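HcgC (Methanococcus maripaludis S2, PDB 5O4M) probably methylates a pyridinol precursor with S-adenosyl-L-methionine during biosynthesis of the FeGP cofactor, as a methyltransferase of the HcgC family. Local coordinates at residues 16-21 with 227-232. Sequence-based numbering, arbitrary orientation.
Sequences IKIKDI and MSAITV
Lys17 and Ser228 form a single antiparallel bridge, a non-hydrogen-bonded pair, where strand 10-13 gives way to helix 18-37 and the chain enters strand 230-234. Two backbone bonds flank the pair. Ala229 N donates to Ile16 O almost straight, with an N-H...O angle of 176°, and Ile18 N donates to Met227 O. The Lys17 side chain lies along the Ser228 backbone. It bends at chi2 (-48°), which lays CD 3.6 Å from Ser228 CA. Beyond the bend the chain is extended, and NZ reaches Ser228 OG at 2.8 Å. Both polar ends also bond Ser14 O. Cutting Lys17 back to an alanine would probably leave Ser228 OG with Ser14 O but no ammonium group, and strip the cover from the Ser228 backbone. Lys17 is also the N-cap of the helix, and its N donates to Asp20 OD2, three residues on, from above the carboxylate plane. Apolar contacts come from the first helical turn. Ile18 crosses Met227 obliquely, its CD1 3.9 Å from Met227 CB. Val181 and Ile185 of helix 177-193 pack on Ile18 and Ile21, respectively. Ile21 points its CB toward the loop, and its CD1 meets Ala229 CB at 3.6 Å.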
loop_
_atom_site.group_PDB
_atom_site.type_symbol
_atom_site.label_atom_id
_atom_site.label_comp_id
_atom_site.label_asym_id
_atom_site.label_seq_id
_atom_site.Cartn_x
_atom_site.Cartn_y
_atom_site.Cartn_z
ATOM N N ILE A 16 14.826 -11.315 14.955
ATOM C CA ILE A 16 13.465 -11.743 15.280
ATOM C C ILE A 16 13.131 -12.955 14.370
ATOM O O ILE A 16 13.259 -12.891 13.149
ATOM C CB ILE A 16 12.468 -10.563 15.108
ATOM C CG1 ILE A 16 12.647 -9.578 16.286
ATOM C CG2 ILE A 16 11.001 -11.035 14.998
ATOM C CD1 ILE A 16 11.967 -8.176 16.114
ATOM N N LYS A 17 12.710 -14.051 14.956
ATOM C CA LYS A 17 12.378 -15.264 14.222
ATOM C C LYS A 17 10.937 -15.365 14.227
ATOM O O LYS A 17 10.338 -14.761 15.071
ATOM C CB LYS A 17 12.985 -16.531 14.878
ATOM C CG LYS A 17 14.432 -16.485 15.214
ATOM C CD LYS A 17 15.275 -15.983 14.102
ATOM C CE LYS A 17 16.750 -16.129 14.401
ATOM N NZ LYS A 17 17.588 -15.631 13.273
ATOM N N ILE A 18 10.368 -16.168 13.338
ATOM C CA ILE A 18 8.922 -16.342 13.234
ATOM C C ILE A 18 8.350 -16.805 14.590
ATOM O O ILE A 18 7.283 -16.361 14.964
ATOM C CB ILE A 18 8.541 -17.338 12.088
ATOM C CG1 ILE A 18 9.072 -16.850 10.721
ATOM C CG2 ILE A 18 7.029 -17.524 11.992
ATOM C CD1 ILE A 18 9.486 -17.895 9.880
ATOM N N LYS A 19 9.058 -17.706 15.312
ATOM C CA LYS A 19 8.615 -18.207 16.623
ATOM C C LYS A 19 8.505 -17.077 17.665
ATOM O O LYS A 19 7.684 -17.161 18.580
ATOM C CB LYS A 19 9.563 -19.304 17.135
ATOM C CG LYS A 19 10.930 -18.816 17.587
ATOM C CD LYS A 19 11.779 -19.979 18.043
ATOM C CE LYS A 19 12.981 -19.560 18.850
ATOM N NZ LYS A 19 13.794 -20.738 19.270
ATOM N N ASP A 20 9.346 -16.031 17.548
ATOM C CA ASP A 20 9.311 -14.891 18.457
ATOM C C ASP A 20 8.013 -14.112 18.178
ATOM O O ASP A 20 7.420 -13.557 19.089
ATOM C CB ASP A 20 10.525 -13.978 18.250
ATOM C CG ASP A 20 11.878 -14.631 18.503
ATOM O OD1 ASP A 20 11.928 -15.642 19.242
ATOM O OD2 ASP A 20 12.890 -14.128 17.961
ATOM N N ILE A 21 7.570 -14.098 16.924
ATOM C CA ILE A 21 6.330 -13.402 16.517
ATOM C C ILE A 21 5.109 -14.186 17.045
ATOM O O ILE A 21 4.169 -13.617 17.613
ATOM C CB ILE A 21 6.233 -13.098 15.012
ATOM C CG1 ILE A 21 7.554 -12.472 14.480
ATOM C CG2 ILE A 21 5.074 -12.145 14.797
ATOM C CD1 ILE A 21 7.725 -12.208 13.023
ATOM N N MET A 227 13.247 -20.001 11.812
ATOM C CA MET A 227 13.763 -19.215 10.711
ATOM C C MET A 227 13.592 -17.702 11.006
ATOM O O MET A 227 12.623 -17.287 11.642
ATOM C CB MET A 227 12.954 -19.620 9.432
ATOM C CG MET A 227 13.609 -19.351 8.082
ATOM S SD MET A 227 15.133 -20.300 7.875
ATOM C CE MET A 227 16.407 -18.826 7.890
ATOM N N SER A 228 14.545 -16.883 10.543
ATOM C CA SER A 228 14.495 -15.431 10.672
ATOM C C SER A 228 13.224 -15.046 9.971
ATOM O O SER A 228 12.898 -15.628 8.923
ATOM C CB SER A 228 15.656 -14.756 9.958
ATOM O OG SER A 228 16.811 -14.857 10.749
ATOM N N ALA A 229 12.483 -14.102 10.520
ATOM C CA ALA A 229 11.256 -13.721 9.855
ATOM C C ALA A 229 11.539 -13.093 8.489
ATOM O O ALA A 229 10.767 -13.306 7.532
ATOM C CB ALA A 229 10.479 -12.756 10.716
ATOM N N ILE A 230 12.630 -12.317 8.387
ATOM C CA ILE A 230 12.976 -11.631 7.144
ATOM C C ILE A 230 14.446 -11.672 6.832
ATOM O O ILE A 230 15.275 -11.643 7.726
ATOM C CB ILE A 230 12.479 -10.136 7.241
ATOM C CG1 ILE A 230 10.933 -10.063 7.310
ATOM C CG2 ILE A 230 12.999 -9.264 6.062
ATOM C CD1 ILE A 230 10.353 -8.755 7.697
ATOM N N THR A 231 14.755 -11.740 5.540
ATOM C CA THR A 231 16.102 -11.752 5.006
ATOM C C THR A 231 16.130 -10.612 3.995
ATOM O O THR A 231 15.274 -10.548 3.126
ATOM C CB THR A 231 16.508 -13.111 4.440
ATOM O OG1 THR A 231 16.376 -14.065 5.493
ATOM C CG2 THR A 231 17.963 -13.102 3.903
ATOM N N VAL A 232 17.098 -9.732 4.106
ATOM C CA VAL A 232 17.225 -8.575 3.237
ATOM C C VAL A 232 18.558 -8.512 2.529
ATOM O O VAL A 232 19.585 -8.792 3.140
ATOM C CB VAL A 232 17.115 -7.260 4.061
ATOM C CG1 VAL A 232 16.902 -6.058 3.151
ATOM C CG2 VAL A 232 16.027 -7.331 5.117
#